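Local structure of endoglucanase family 5 (6PZ7) at residues V85-Y88 and V89-H93; T199-A202 and A203-L207; W106-T110 and Y111-A115; I74-A77 and W78-V82; A224-S227 and F228-P232. The protein probably hydrolyses internal beta-1,4 bonds of cellulose and related plant polysaccharides, as a broad-specificity endoglucanase of glycoside hydrolase family 5, subfamily 4. One frame throughout, in Å; residues are numbered along the deposited sequence.

Contact 1 (V85-Y88 and V89-H93); sequences VVNY and VIQDH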
loop_
_atom_site.group_PDB
_atom_site.type_symbol
_atom_site.label_atom_id
_atom_site.label_comp_id
_atom_site.label_asym_id
_atom_site.label_seq_id
_atom_site.Cartn_x
_atom_site.Cartn_y
_atom_site.Cartn_z
ATOM N N VAL A 85 5.899 3.852 15.436
ATOM C CA VAL A 85 4.624 3.864 14.715
ATOM C C VAL A 85 4.151 2.445 14.437
ATOM O O VAL A 85 2.981 2.112 14.659
ATOM C CB VAL A 85 4.729 4.740 13.455
ATOM C CG1 VAL A 85 3.436 4.664 12.689
ATOM C CG2 VAL A 85 5.056 6.168 13.832
ATOM N N VAL A 86 5.048 1.563 14.002
ATOM C CA VAL A 86 4.713 0.150 13.884
ATOM C C VAL A 86 4.158 -0.370 15.200
ATOM O O VAL A 86 3.149 -1.088 15.222
ATOM C CB VAL A 86 5.934 -0.653 13.422
ATOM C CG1 VAL A 86 5.727 -2.143 13.609
ATOM C CG2 VAL A 86 6.260 -0.319 11.998
ATOM N N ASN A 87 4.795 -0.026 16.321
ATOM C CA ASN A 87 4.327 -0.496 17.616
ATOM C C ASN A 87 2.949 0.018 17.967
ATOM O O ASN A 87 2.193 -0.711 18.619
ATOM C CB ASN A 87 5.339 -0.217 18.731
ATOM C CG ASN A 87 6.447 -1.253 18.778
ATOM O OD1 ASN A 87 6.360 -2.308 18.128
ATOM N ND2 ASN A 87 7.480 -0.974 19.562
ATOM N N TYR A 88 2.581 1.253 17.608
ATOM C CA TYR A 88 1.211 1.701 17.879
ATOM C C TYR A 88 0.227 0.689 17.300
ATOM O O TYR A 88 -0.790 0.351 17.915
ATOM C CB TYR A 88 0.928 3.087 17.258
ATOM C CG TYR A 88 1.743 4.271 17.710
ATOM C CD1 TYR A 88 2.320 4.366 18.952
ATOM C CD2 TYR A 88 1.909 5.345 16.840
ATOM C CE1 TYR A 88 3.067 5.477 19.306
ATOM C CE2 TYR A 88 2.650 6.443 17.176
ATOM C CZ TYR A 88 3.228 6.515 18.427
ATOM O OH TYR A 88 3.985 7.631 18.754
ATOM N N VAL A 89 0.470 0.297 16.043
ATOM C CA VAL A 89 -0.428 -0.594 15.316
ATOM C C VAL A 89 -0.409 -2.003 15.922
ATOM O O VAL A 89 -1.458 -2.617 16.208
ATOM C CB VAL A 89 -0.047 -0.607 13.820
ATOM C CG1 VAL A 89 -0.912 -1.603 13.062
ATOM C CG2 VAL A 89 -0.199 0.783 13.214
ATOM N N ILE A 90 0.793 -2.552 16.127
ATOM C CA ILE A 90 0.940 -3.913 16.636
ATOM C C ILE A 90 0.365 -4.016 18.032
ATOM O O ILE A 90 -0.283 -5.024 18.368
ATOM C CB ILE A 90 2.416 -4.362 16.553
ATOM C CG1 ILE A 90 2.889 -4.473 15.073
ATOM C CG2 ILE A 90 2.665 -5.645 17.321
ATOM C CD1 ILE A 90 2.226 -5.551 14.270
ATOM N N GLN A 91 0.614 -3.017 18.888
ATOM C CA GLN A 91 0.077 -3.033 20.248
ATOM C C GLN A 91 -1.446 -2.953 20.279
ATOM O O GLN A 91 -2.053 -3.309 21.302
ATOM C CB GLN A 91 0.653 -1.857 21.049
ATOM C CG GLN A 91 2.102 -2.024 21.384
ATOM C CD GLN A 91 2.766 -0.786 21.920
ATOM O OE1 GLN A 91 2.153 0.290 22.006
ATOM N NE2 GLN A 91 4.033 -0.897 22.278
ATOM N N ASP A 92 -2.077 -2.502 19.212
ATOM C CA ASP A 92 -3.524 -2.501 19.071
ATOM C C ASP A 92 -4.030 -3.778 18.403
ATOM O O ASP A 92 -5.212 -3.824 17.995
ATOM C CB ASP A 92 -4.026 -1.246 18.361
ATOM C CG ASP A 92 -4.081 -0.047 19.265
ATOM O OD1 ASP A 92 -3.771 -0.129 20.475
ATOM O OD2 ASP A 92 -4.437 1.061 18.781
ATOM N N HIS A 93 -3.198 -4.794 18.253
ATOM C CA HIS A 93 -3.598 -6.089 17.721
ATOM C C HIS A 93 -4.197 -5.960 16.319
ATOM O O HIS A 93 -5.191 -6.609 15.984
ATOM C CB HIS A 93 -4.497 -6.840 18.704
ATOM C CG HIS A 93 -3.788 -7.206 19.965
ATOM N ND1 HIS A 93 -2.757 -8.116 20.004
ATOM C CD2 HIS A 93 -3.928 -6.740 21.222
ATOM C CE1 HIS A 93 -2.336 -8.241 21.258
ATOM N NE2 HIS A 93 -3.011 -7.397 22.001
#
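Val86 and Ile90, one helical turn apart, lie side by side and point the same way, CG1 of Val86 resting 4.0 Å from CG1 of Ile90. CG1 of Ile90 stands beside its own backbone N (chi1 -66°), which also carries it to 3.4 Å from Val86 O, the carbonyl that takes the Ile90 amide in a nearly linear bond (N to O 2.9 Å). On the same inward side Val89 is buried: its CG2 comes to 3.7 Å from Val85 O, while the side chain itself packs on Val56, Ile58 and Ala96. This is the inner face of helix 76-91 in a (beta/alpha)8 barrel, the crossover between parallel strands 55-58 and 95-99, with the branched residues turned to the barrel wall. The other side faces solvent. There the exposed Gln91, with CG beside its backbone N and the chain extended beyond, runs back along the helix and lays a face of its amide over Asn87 O, CD 3.4 Å from it; the same carbonyl accepts Gln91 N at 2.8 Å. The polar end of Asn87 turns outward, its OD1 bonded to Tyr135. Looser still is the C-terminal end, where Asp92 N reaches Tyr88 O only weakly, at 3.4 Å, and the Asp92 carboxylate turns to a salt bridge with Lys42 of helix 42-51.

Contact 2 (T199-A202 and A203-L207); sequences TATA and AMNDL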
loop_
_atom_site.group_PDB
_atom_site.type_symbol
_atom_site.label_atom_id
_atom_site.label_comp_id
_atom_site.label_asym_id
_atom_site.label_seq_id
_atom_site.Cartn_x
_atom_site.Cartn_y
_atom_site.Cartn_z
ATOM N N THR A 199 -3.186 -2.116 -12.166
ATOM C CA THR A 199 -4.090 -3.189 -12.585
ATOM C C THR A 199 -4.148 -3.321 -14.107
ATOM O O THR A 199 -4.930 -4.125 -14.615
ATOM C CB THR A 199 -5.512 -2.987 -12.031
ATOM O OG1 THR A 199 -6.003 -1.731 -12.512
ATOM C CG2 THR A 199 -5.494 -2.995 -10.522
ATOM N N ALA A 200 -3.323 -2.595 -14.852
ATOM C CA ALA A 200 -3.280 -2.759 -16.301
ATOM C C ALA A 200 -3.044 -4.224 -16.624
ATOM O O ALA A 200 -2.240 -4.903 -15.982
ATOM C CB ALA A 200 -2.175 -1.899 -16.899
ATOM N N THR A 201 -3.688 -4.684 -17.690
ATOM C CA THR A 201 -3.598 -6.091 -18.096
ATOM C C THR A 201 -2.149 -6.576 -18.220
ATOM O O THR A 201 -1.802 -7.623 -17.680
ATOM C CB THR A 201 -4.361 -6.286 -19.417
ATOM O OG1 THR A 201 -5.706 -5.814 -19.230
ATOM C CG2 THR A 201 -4.342 -7.743 -19.866
ATOM N N ALA A 202 -1.296 -5.821 -18.897
ATOM C CA ALA A 202 0.072 -6.270 -19.110
ATOM C C ALA A 202 0.867 -6.252 -17.812
ATOM O O ALA A 202 1.775 -7.078 -17.616
ATOM C CB ALA A 202 0.807 -5.427 -20.150
ATOM N N ALA A 203 0.596 -5.285 -16.927
ATOM C CA ALA A 203 1.271 -5.242 -15.632
ATOM C C ALA A 203 0.954 -6.484 -14.817
ATOM O O ALA A 203 1.839 -7.090 -14.205
ATOM C CB ALA A 203 0.887 -3.960 -14.901
ATOM N N MET A 204 -0.315 -6.872 -14.782
ATOM C CA MET A 204 -0.689 -8.065 -14.039
ATOM C C MET A 204 -0.165 -9.320 -14.719
ATOM O O MET A 204 0.281 -10.245 -14.040
ATOM C CB MET A 204 -2.200 -8.139 -13.848
ATOM C CG MET A 204 -2.769 -6.944 -13.065
ATOM S SD MET A 204 -4.419 -7.234 -12.354
ATOM C CE MET A 204 -5.335 -7.555 -13.862
ATOM N N ASN A 205 -0.160 -9.361 -16.050
ATOM C CA ASN A 205 0.282 -10.571 -16.748
ATOM C C ASN A 205 1.776 -10.824 -16.607
ATOM O O ASN A 205 2.213 -11.988 -16.575
ATOM C CB ASN A 205 -0.078 -10.491 -18.232
ATOM C CG ASN A 205 -1.525 -10.843 -18.502
ATOM O OD1 ASN A 205 -2.199 -11.481 -17.685
ATOM N ND2 ASN A 205 -2.005 -10.450 -19.674
ATOM N N ASP A 206 2.580 -9.781 -16.501
ATOM C CA ASP A 206 4.016 -9.935 -16.490
ATOM C C ASP A 206 4.611 -10.115 -15.100
ATOM O O ASP A 206 5.801 -10.457 -14.992
ATOM C CB ASP A 206 4.736 -8.784 -17.214
ATOM C CG ASP A 206 4.645 -8.865 -18.728
ATOM O OD1 ASP A 206 4.122 -9.878 -19.265
ATOM O OD2 ASP A 206 5.145 -7.906 -19.391
ATOM N N LEU A 207 3.818 -9.953 -14.046
ATOM C CA LEU A 207 4.293 -10.164 -12.690
ATOM C C LEU A 207 4.738 -11.605 -12.506
ATOM O O LEU A 207 4.010 -12.539 -12.845
ATOM C CB LEU A 207 3.169 -9.839 -11.718
ATOM C CG LEU A 207 3.576 -9.820 -10.259
ATOM C CD1 LEU A 207 4.445 -8.611 -9.965
ATOM C CD2 LEU A 207 2.362 -9.826 -9.374
HETATM O O HOH W 1 -3.793 -9.521 -16.749
#
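The amide of Asn205 lays one face over Thr201 O, CG 3.3 Å from it, and on that same side the Thr201 methyl CG2 lies near the nitrogen end, 3.6 Å from ND2. With CG beside the backbone N (chi1 -80°), the amide is laid over the preceding turn. The Thr201 carbonyl accepts the Asn205 backbone N at 2.9 Å and also a water, which in turn donates weakly to Asn205 OD1; Lys257 is a further partner of this oxygen. The other flat group, the Asp206 carboxylate, has one face over Ala202 O, brought there as that carbonyl accepts Asp206 N (3.0 Å); its charge is met by Arg164. On the apolar side the Met204 chain bends at its last torsion (chi3 -60°), placing CE 3.5 Å from Thr199 O. Ala200 occupies the N-cap position, and its carbonyl receives Met204 N in an almost straight bond of 3.0 Å. Methyl meets methyl where Ala200 CB approaches Ala203 CB at 4.2 Å. Helix 201-206 thus links barrel strands 190-193 and 216-221: Met204 packs on Leu220 and on Phe258 of helix 241-259, while Ala202 and Asp206 face helix 161-180.

Contact 3 (W106-T110 and Y111-A115); sequences WIIPT and YNKEA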
loop_
_atom_site.group_PDB
_atom_site.type_symbol
_atom_site.label_atom_id
_atom_site.label_comp_id
_atom_site.label_asym_id
_atom_site.label_seq_id
_atom_site.Cartn_x
_atom_site.Cartn_y
_atom_site.Cartn_z
ATOM N N TRP A 106 15.997 6.315 -6.341
ATOM C CA TRP A 106 17.089 5.362 -6.302
ATOM C C TRP A 106 16.651 3.958 -6.692
ATOM O O TRP A 106 17.506 3.112 -6.945
ATOM C CB TRP A 106 17.809 5.380 -4.933
ATOM C CG TRP A 106 16.933 5.044 -3.772
ATOM C CD1 TRP A 106 16.173 5.917 -3.040
ATOM C CD2 TRP A 106 16.755 3.767 -3.195
ATOM N NE1 TRP A 106 15.520 5.242 -2.033
ATOM C CE2 TRP A 106 15.851 3.914 -2.116
ATOM C CE3 TRP A 106 17.242 2.493 -3.495
ATOM C CZ2 TRP A 106 15.449 2.845 -1.335
ATOM C CZ3 TRP A 106 16.845 1.434 -2.699
ATOM C CH2 TRP A 106 15.966 1.605 -1.650
ATOM N N ILE A 107 15.353 3.683 -6.800
ATOM C CA ILE A 107 14.820 2.421 -7.311
ATOM C C ILE A 107 14.344 2.719 -8.729
ATOM O O ILE A 107 13.294 3.333 -8.894
ATOM C CB ILE A 107 13.677 1.882 -6.449
ATOM C CG1 ILE A 107 14.106 1.723 -4.990
ATOM C CG2 ILE A 107 13.170 0.585 -7.021
ATOM C CD1 ILE A 107 12.981 1.442 -4.025
ATOM N N ILE A 108 15.102 2.308 -9.743
ATOM C CA ILE A 108 14.881 2.739 -11.128
ATOM C C ILE A 108 14.790 1.521 -12.034
ATOM O O ILE A 108 15.809 0.918 -12.340
ATOM C CB ILE A 108 15.945 3.730 -11.610
ATOM C CG1 ILE A 108 16.122 4.883 -10.614
ATOM C CG2 ILE A 108 15.546 4.245 -12.994
ATOM C CD1 ILE A 108 17.397 5.722 -10.887
ATOM N N PRO A 109 13.568 1.157 -12.493
ATOM C CA PRO A 109 13.421 -0.130 -13.212
ATOM C C PRO A 109 13.728 -0.031 -14.702
ATOM O O PRO A 109 12.856 -0.145 -15.578
ATOM C CB PRO A 109 11.965 -0.511 -12.922
ATOM C CG PRO A 109 11.272 0.797 -12.772
ATOM C CD PRO A 109 12.279 1.656 -11.994
ATOM N N THR A 110 15.017 0.148 -15.013
ATOM C CA THR A 110 15.539 -0.004 -16.375
ATOM C C THR A 110 16.712 -0.978 -16.323
ATOM O O THR A 110 17.375 -1.118 -15.294
ATOM C CB THR A 110 16.009 1.327 -17.001
ATOM O OG1 THR A 110 17.139 1.791 -16.257
ATOM C CG2 THR A 110 14.918 2.345 -17.057
ATOM N N TYR A 111 17.025 -1.607 -17.463
ATOM C CA TYR A 111 18.189 -2.478 -17.504
ATOM C C TYR A 111 19.459 -1.695 -17.200
ATOM O O TYR A 111 20.372 -2.190 -16.508
ATOM C CB TYR A 111 18.320 -3.168 -18.862
ATOM C CG TYR A 111 17.178 -4.109 -19.186
ATOM C CD1 TYR A 111 16.752 -5.091 -18.277
ATOM C CD2 TYR A 111 16.491 -4.021 -20.396
ATOM C CE1 TYR A 111 15.749 -5.966 -18.603
ATOM C CE2 TYR A 111 15.464 -4.872 -20.698
ATOM C CZ TYR A 111 15.087 -5.851 -19.814
ATOM O OH TYR A 111 14.046 -6.678 -20.109
ATOM N N ASN A 112 19.523 -0.453 -17.645
ATOM C CA ASN A 112 20.711 0.356 -17.435
ATOM C C ASN A 112 20.936 0.644 -15.950
ATOM O O ASN A 112 22.094 0.611 -15.501
ATOM C CB ASN A 112 20.550 1.646 -18.218
ATOM C CG ASN A 112 21.646 2.636 -17.953
ATOM O OD1 ASN A 112 21.365 3.750 -17.460
ATOM N ND2 ASN A 112 22.860 2.287 -18.267
ATOM N N LYS A 113 19.870 0.933 -15.183
ATOM C CA LYS A 113 19.999 1.278 -13.764
ATOM C C LYS A 113 19.843 0.082 -12.841
ATOM O O LYS A 113 20.043 0.238 -11.611
ATOM C CB LYS A 113 18.980 2.341 -13.364
ATOM C CG LYS A 113 19.111 3.662 -14.125
ATOM C CD LYS A 113 20.296 4.529 -13.736
ATOM C CE LYS A 113 20.104 5.946 -14.299
ATOM N NZ LYS A 113 21.320 6.815 -14.164
ATOM N N GLU A 114 19.547 -1.100 -13.380
ATOM C CA GLU A 114 19.145 -2.242 -12.562
ATOM C C GLU A 114 20.219 -2.624 -11.548
ATOM O O GLU A 114 19.910 -2.884 -10.389
ATOM C CB GLU A 114 18.815 -3.421 -13.470
ATOM C CG GLU A 114 18.451 -4.719 -12.765
ATOM C CD GLU A 114 18.431 -5.877 -13.728
ATOM O OE1 GLU A 114 18.116 -5.662 -14.928
ATOM O OE2 GLU A 114 18.773 -7.001 -13.296
ATOM N N ALA A 115 21.477 -2.736 -11.972
ATOM C CA ALA A 115 22.505 -3.254 -11.060
ATOM C C ALA A 115 22.664 -2.348 -9.856
ATOM O O ALA A 115 22.771 -2.835 -8.717
ATOM C CB ALA A 115 23.835 -3.410 -11.798
#
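Thr110 OG1 accepts the backbone N of Lys113 at 3.1 Å with an N-H...O angle of 154°, a side-chain N-cap at the start of helix 111-132. The hydroxyl reaches this amide because it stands between its own backbone N and carbonyl carbon (chi1 66°), turned over the first helical turn. A second, weak bond joins the same Lys113 N to Thr110 O at 3.2 Å. The aliphatic root of Lys113 runs alongside the threonine, CG lying 3.5 Å from Thr110 OG1, and its other neighbour is Ile108, whose side chain it crosses at a slant: CB of Ile108 is 3.8 Å from CB of Lys113. Beyond CG the lysine bends (chi2 -73°) and its end leads away from the preceding loop. In the next shell, an inverse gamma turn centred on Pro109 joins Thr110 N to Ile108 O at 2.9 Å, which sets the isoleucine and the cap on the same lysine. Glu162 accepts the Tyr111 amide beside the cap. The contact lies at the surface, where the loop after strand 95-99 enters helix 111-132; Pro109, Thr110 and Tyr111 lean on helix 161-180, which also supplies Asp165 to Tyr111.

Contact 4 (I74-A77 and W78-V82); sequences IDQA and WLNRV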
loop_
_atom_site.group_PDB
_atom_site.type_symbol
_atom_site.label_atom_id
_atom_site.label_comp_id
_atom_site.label_asym_id
_atom_site.label_seq_id
_atom_site.Cartn_x
_atom_site.Cartn_y
_atom_site.Cartn_z
ATOM N N ILE A 74 20.912 3.473 7.042
ATOM C CA ILE A 74 19.656 4.125 7.397
ATOM C C ILE A 74 19.842 4.802 8.755
ATOM O O ILE A 74 20.275 4.179 9.729
ATOM C CB ILE A 74 18.478 3.123 7.448
ATOM C CG1 ILE A 74 18.295 2.415 6.110
ATOM C CG2 ILE A 74 17.191 3.870 7.833
ATOM C CD1 ILE A 74 17.195 1.371 6.101
ATOM N N ASP A 75 19.487 6.071 8.824
ATOM C CA ASP A 75 19.589 6.804 10.082
ATOM C C ASP A 75 18.887 6.065 11.218
ATOM O O ASP A 75 17.687 5.748 11.135
ATOM C CB ASP A 75 18.971 8.187 9.880
ATOM C CG ASP A 75 18.865 8.990 11.152
ATOM O OD1 ASP A 75 19.507 8.635 12.159
ATOM O OD2 ASP A 75 18.098 9.969 11.154
ATOM N N GLN A 76 19.603 5.830 12.313
ATOM C CA GLN A 76 19.030 5.089 13.428
ATOM C C GLN A 76 17.826 5.794 14.034
ATOM O O GLN A 76 16.871 5.134 14.457
ATOM C CB GLN A 76 20.107 4.880 14.497
ATOM C CG GLN A 76 19.667 4.123 15.709
ATOM C CD GLN A 76 20.815 3.877 16.680
ATOM O OE1 GLN A 76 21.592 2.930 16.516
ATOM N NE2 GLN A 76 20.940 4.749 17.681
ATOM N N ALA A 77 17.868 7.114 14.149
ATOM C CA ALA A 77 16.727 7.802 14.735
ATOM C C ALA A 77 15.487 7.645 13.872
ATOM O O ALA A 77 14.368 7.627 14.389
ATOM C CB ALA A 77 17.045 9.283 14.905
ATOM N N TRP A 78 15.637 7.589 12.559
ATOM C CA TRP A 78 14.493 7.356 11.689
ATOM C C TRP A 78 13.945 5.961 11.900
ATOM O O TRP A 78 12.722 5.785 12.027
ATOM C CB TRP A 78 14.892 7.584 10.236
ATOM C CG TRP A 78 13.772 7.392 9.239
ATOM C CD1 TRP A 78 13.657 6.390 8.336
ATOM C CD2 TRP A 78 12.618 8.217 9.054
ATOM N NE1 TRP A 78 12.526 6.535 7.585
ATOM C CE2 TRP A 78 11.864 7.662 7.998
ATOM C CE3 TRP A 78 12.169 9.391 9.666
ATOM C CZ2 TRP A 78 10.689 8.252 7.540
ATOM C CZ3 TRP A 78 10.988 9.970 9.205
ATOM C CH2 TRP A 78 10.266 9.395 8.152
ATOM N N LEU A 79 14.809 4.943 11.908
ATOM C CA LEU A 79 14.335 3.594 12.180
ATOM C C LEU A 79 13.625 3.525 13.519
ATOM O O LEU A 79 12.614 2.825 13.663
ATOM C CB LEU A 79 15.484 2.595 12.145
ATOM C CG LEU A 79 15.867 2.023 10.795
ATOM C CD1 LEU A 79 17.217 1.330 10.906
ATOM C CD2 LEU A 79 14.813 1.082 10.244
ATOM N N ASN A 80 14.151 4.208 14.526
ATOM C CA ASN A 80 13.529 4.187 15.839
ATOM C C ASN A 80 12.114 4.768 15.779
ATOM O O ASN A 80 11.172 4.218 16.380
ATOM C CB ASN A 80 14.355 4.989 16.859
ATOM C CG ASN A 80 15.646 4.307 17.255
ATOM O OD1 ASN A 80 15.855 3.120 17.021
ATOM N ND2 ASN A 80 16.515 5.067 17.883
ATOM N N ARG A 81 11.937 5.868 15.027
ATOM C CA ARG A 81 10.604 6.466 14.875
ATOM C C ARG A 81 9.664 5.563 14.104
ATOM O O ARG A 81 8.498 5.377 14.504
ATOM C CB ARG A 81 10.696 7.844 14.222
ATOM C CG ARG A 81 9.336 8.502 14.029
ATOM C CD ARG A 81 8.546 8.619 15.337
ATOM N NE ARG A 81 7.215 9.159 15.026
ATOM C CZ ARG A 81 6.151 9.019 15.813
ATOM N NH1 ARG A 81 6.213 8.412 16.984
ATOM N NH2 ARG A 81 4.978 9.470 15.378
ATOM N N VAL A 82 10.141 4.955 13.025
ATOM C CA VAL A 82 9.309 4.018 12.277
ATOM C C VAL A 82 8.844 2.902 13.207
ATOM O O VAL A 82 7.671 2.503 13.186
ATOM C CB VAL A 82 10.073 3.464 11.055
ATOM C CG1 VAL A 82 9.286 2.390 10.367
ATOM C CG2 VAL A 82 10.385 4.585 10.051
#
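Ile74 and Leu79 cross at about a right angle, the branch methyl CG2 of the isoleucine set against CG of Leu79 at 3.7 Å. The same CG2 reaches the rim of the Trp78 indole near its plane, 4.4 Å from CD1, so one methyl touches both side chains. The side chains of Asp75 and Trp78 also run across each other at about a right angle, although their flat groups are tilted by only 25°; Asp75 OD2 lies 4.1 Å from CB of Trp78. Asp75 is the N-cap. With CG anti to the backbone N (chi1 173°) its carboxylate swings over the helix start, and OD1 accepts Ala77 N at 3.0 Å from well above the carboxylate plane, while the Asp75 carbonyl takes Leu79 N at 3.1 Å in a nearly straight bond. On the outward side Gln76 and Asn80 cross at a slant, and one face of the Asn80 amide lies over Gln76 O, CG 3.2 Å from it, the same carbonyl accepting Asn80 N. Asn80 OD1 is bonded to Arg131. CG2 of Val82 lies over one face of the indole, offset toward the rim, and the ring stacks on His65 and meets the Trp62 ring with the planes at about 90°. Helix 76-91 thereby begins wedged between loops on the Trp78 side and helix 111-132, which Ile74 meets at Ile128 and Leu79 at Arg131.

Contact 5 (A224-S227 and F228-P232); sequences APYS and FAMDP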
loop_
_atom_site.group_PDB
_atom_site.type_symbol
_atom_site.label_atom_id
_atom_site.label_comp_id
_atom_site.label_asym_id
_atom_site.label_seq_id
_atom_site.Cartn_x
_atom_site.Cartn_y
_atom_site.Cartn_z
ATOM N N ALA A 224 -10.662 3.492 -8.298
ATOM C CA ALA A 224 -11.690 3.374 -9.338
ATOM C C ALA A 224 -13.055 3.858 -8.849
ATOM O O ALA A 224 -13.384 3.712 -7.665
ATOM C CB ALA A 224 -11.826 1.910 -9.772
ATOM N N PRO A 225 -13.892 4.373 -9.755
ATOM C CA PRO A 225 -13.550 4.802 -11.119
ATOM C C PRO A 225 -12.803 6.119 -11.065
ATOM O O PRO A 225 -13.143 7.023 -10.281
ATOM C CB PRO A 225 -14.915 4.964 -11.790
ATOM C CG PRO A 225 -15.862 5.286 -10.664
ATOM C CD PRO A 225 -15.290 4.671 -9.409
ATOM N N TYR A 226 -11.778 6.241 -11.905
ATOM C CA TYR A 226 -10.858 7.371 -11.885
ATOM C C TYR A 226 -11.561 8.722 -11.882
ATOM O O TYR A 226 -11.219 9.630 -11.098
ATOM C CB TYR A 226 -9.922 7.266 -13.096
ATOM C CG TYR A 226 -9.020 8.467 -13.275
ATOM C CD1 TYR A 226 -9.375 9.496 -14.116
ATOM C CD2 TYR A 226 -7.825 8.567 -12.569
ATOM C CE1 TYR A 226 -8.555 10.613 -14.286
ATOM C CE2 TYR A 226 -6.999 9.688 -12.718
ATOM C CZ TYR A 226 -7.377 10.687 -13.575
ATOM O OH TYR A 226 -6.549 11.790 -13.737
ATOM N N SER A 227 -12.519 8.911 -12.776
ATOM C CA SER A 227 -13.095 10.238 -12.922
ATOM C C SER A 227 -13.801 10.693 -11.650
ATOM O O SER A 227 -13.697 11.863 -11.261
ATOM C CB SER A 227 -14.048 10.265 -14.126
ATOM O OG SER A 227 -13.319 10.118 -15.346
ATOM N N PHE A 228 -14.534 9.799 -11.011
ATOM C CA PHE A 228 -15.192 10.116 -9.744
ATOM C C PHE A 228 -14.181 10.217 -8.601
ATOM O O PHE A 228 -14.221 11.139 -7.771
ATOM C CB PHE A 228 -16.204 9.021 -9.416
ATOM C CG PHE A 228 -16.833 9.167 -8.052
ATOM C CD1 PHE A 228 -16.317 8.483 -6.945
ATOM C CD2 PHE A 228 -17.933 10.009 -7.877
ATOM C CE1 PHE A 228 -16.886 8.628 -5.715
ATOM C CE2 PHE A 228 -18.497 10.151 -6.635
ATOM C CZ PHE A 228 -17.969 9.473 -5.544
ATOM N N ALA A 229 -13.286 9.240 -8.494
ATOM C CA ALA A 229 -12.524 9.037 -7.270
ATOM C C ALA A 229 -11.320 9.959 -7.195
ATOM O O ALA A 229 -10.983 10.454 -6.100
ATOM C CB ALA A 229 -12.077 7.580 -7.203
ATOM N N MET A 230 -10.592 10.148 -8.302
ATOM C CA MET A 230 -9.345 10.903 -8.308
ATOM C C MET A 230 -9.427 12.264 -8.968
ATOM O O MET A 230 -8.747 13.186 -8.536
ATOM C CB MET A 230 -8.213 10.137 -9.014
ATOM C CG MET A 230 -7.842 8.794 -8.466
ATOM S SD MET A 230 -6.239 8.203 -9.078
ATOM C CE MET A 230 -5.145 8.780 -7.829
ATOM N N ASP A 231 -10.189 12.384 -10.042
ATOM C CA ASP A 231 -10.117 13.573 -10.892
ATOM C C ASP A 231 -10.930 14.714 -10.306
ATOM O O ASP A 231 -12.159 14.602 -10.215
ATOM C CB ASP A 231 -10.628 13.226 -12.298
ATOM C CG ASP A 231 -10.407 14.337 -13.305
ATOM O OD1 ASP A 231 -9.958 15.429 -12.920
ATOM O OD2 ASP A 231 -10.714 14.083 -14.494
ATOM N N PRO A 232 -10.297 15.821 -9.901
ATOM C CA PRO A 232 -11.084 16.920 -9.351
ATOM C C PRO A 232 -12.052 17.508 -10.350
ATOM O O PRO A 232 -13.019 18.149 -9.932
ATOM C CB PRO A 232 -10.035 17.954 -8.913
ATOM C CG PRO A 232 -8.872 17.669 -9.755
ATOM C CD PRO A 232 -8.865 16.165 -9.974
HETATM O O HOH W 2 -11.616 12.128 -15.797
#
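In one of its two conformers Met230 meets the Tyr226 ring in a Met-aromatic contact, the side chains crossing at about a right angle. The sulfur SD is 5.0 Å from the ring centroid and 3.9 Å from CD2, an oblique approach 70° off the ring normal. Swung opposite the backbone N (chi1 173°), the Tyr226 ring leans along the chain toward Met230 and Asp231; CE1 on its other flank touches CB of Asp231 at 3.9 Å. A second apolar pair, Pro225 and Phe228, runs side by side, CG of the proline 4.0 Å from CB of the phenylalanine, and Phe228 goes on to Trp238 and helix 278-294. These contacts belong to helix 226-229, a short turn after barrel strand 216-221, with Pro225, preceded by a cis peptide, as N-cap. Among the backbone bonds, Ala229 N meets Pro225 O at 2.9 Å, whereas Tyr226 O is gripped twice, by Met230 N at 2.9 Å and Asp231 N at 3.1 Å. Ser227, in one of two conformers, has a water 2.7 Å from OG that also lies close to Asp231 OD2; Asp231 OD1 forms a salt bridge with Lys233, and Lys275 binds the carbonyls of Phe228 and Asp231.

How the contacts relate
From the N terminus the contacts come in the order 4, 1, 3, 2, 5, in series, with none nested or crossing; each spans adjoining segments and closes only a local turn. Contacts 4 and 1 mark the start and the end of helix 76-91 and are joined by a probable hydrogen bond, Tyr88 OH to Arg81 NH1, 3.0 Å. Contact 3 opens the next barrel helix, 111-132, its nearest atoms about 8 Å from contact 4. Contact 2 forms the short helix 201-206, and contact 5, whose nearest atoms are about 7 Å from contact 2, forms the turn beyond strand 216-221. Contacts 1 and 4 lie across the chain's centre from contacts 2 and 5, all around one eight-stranded barrel.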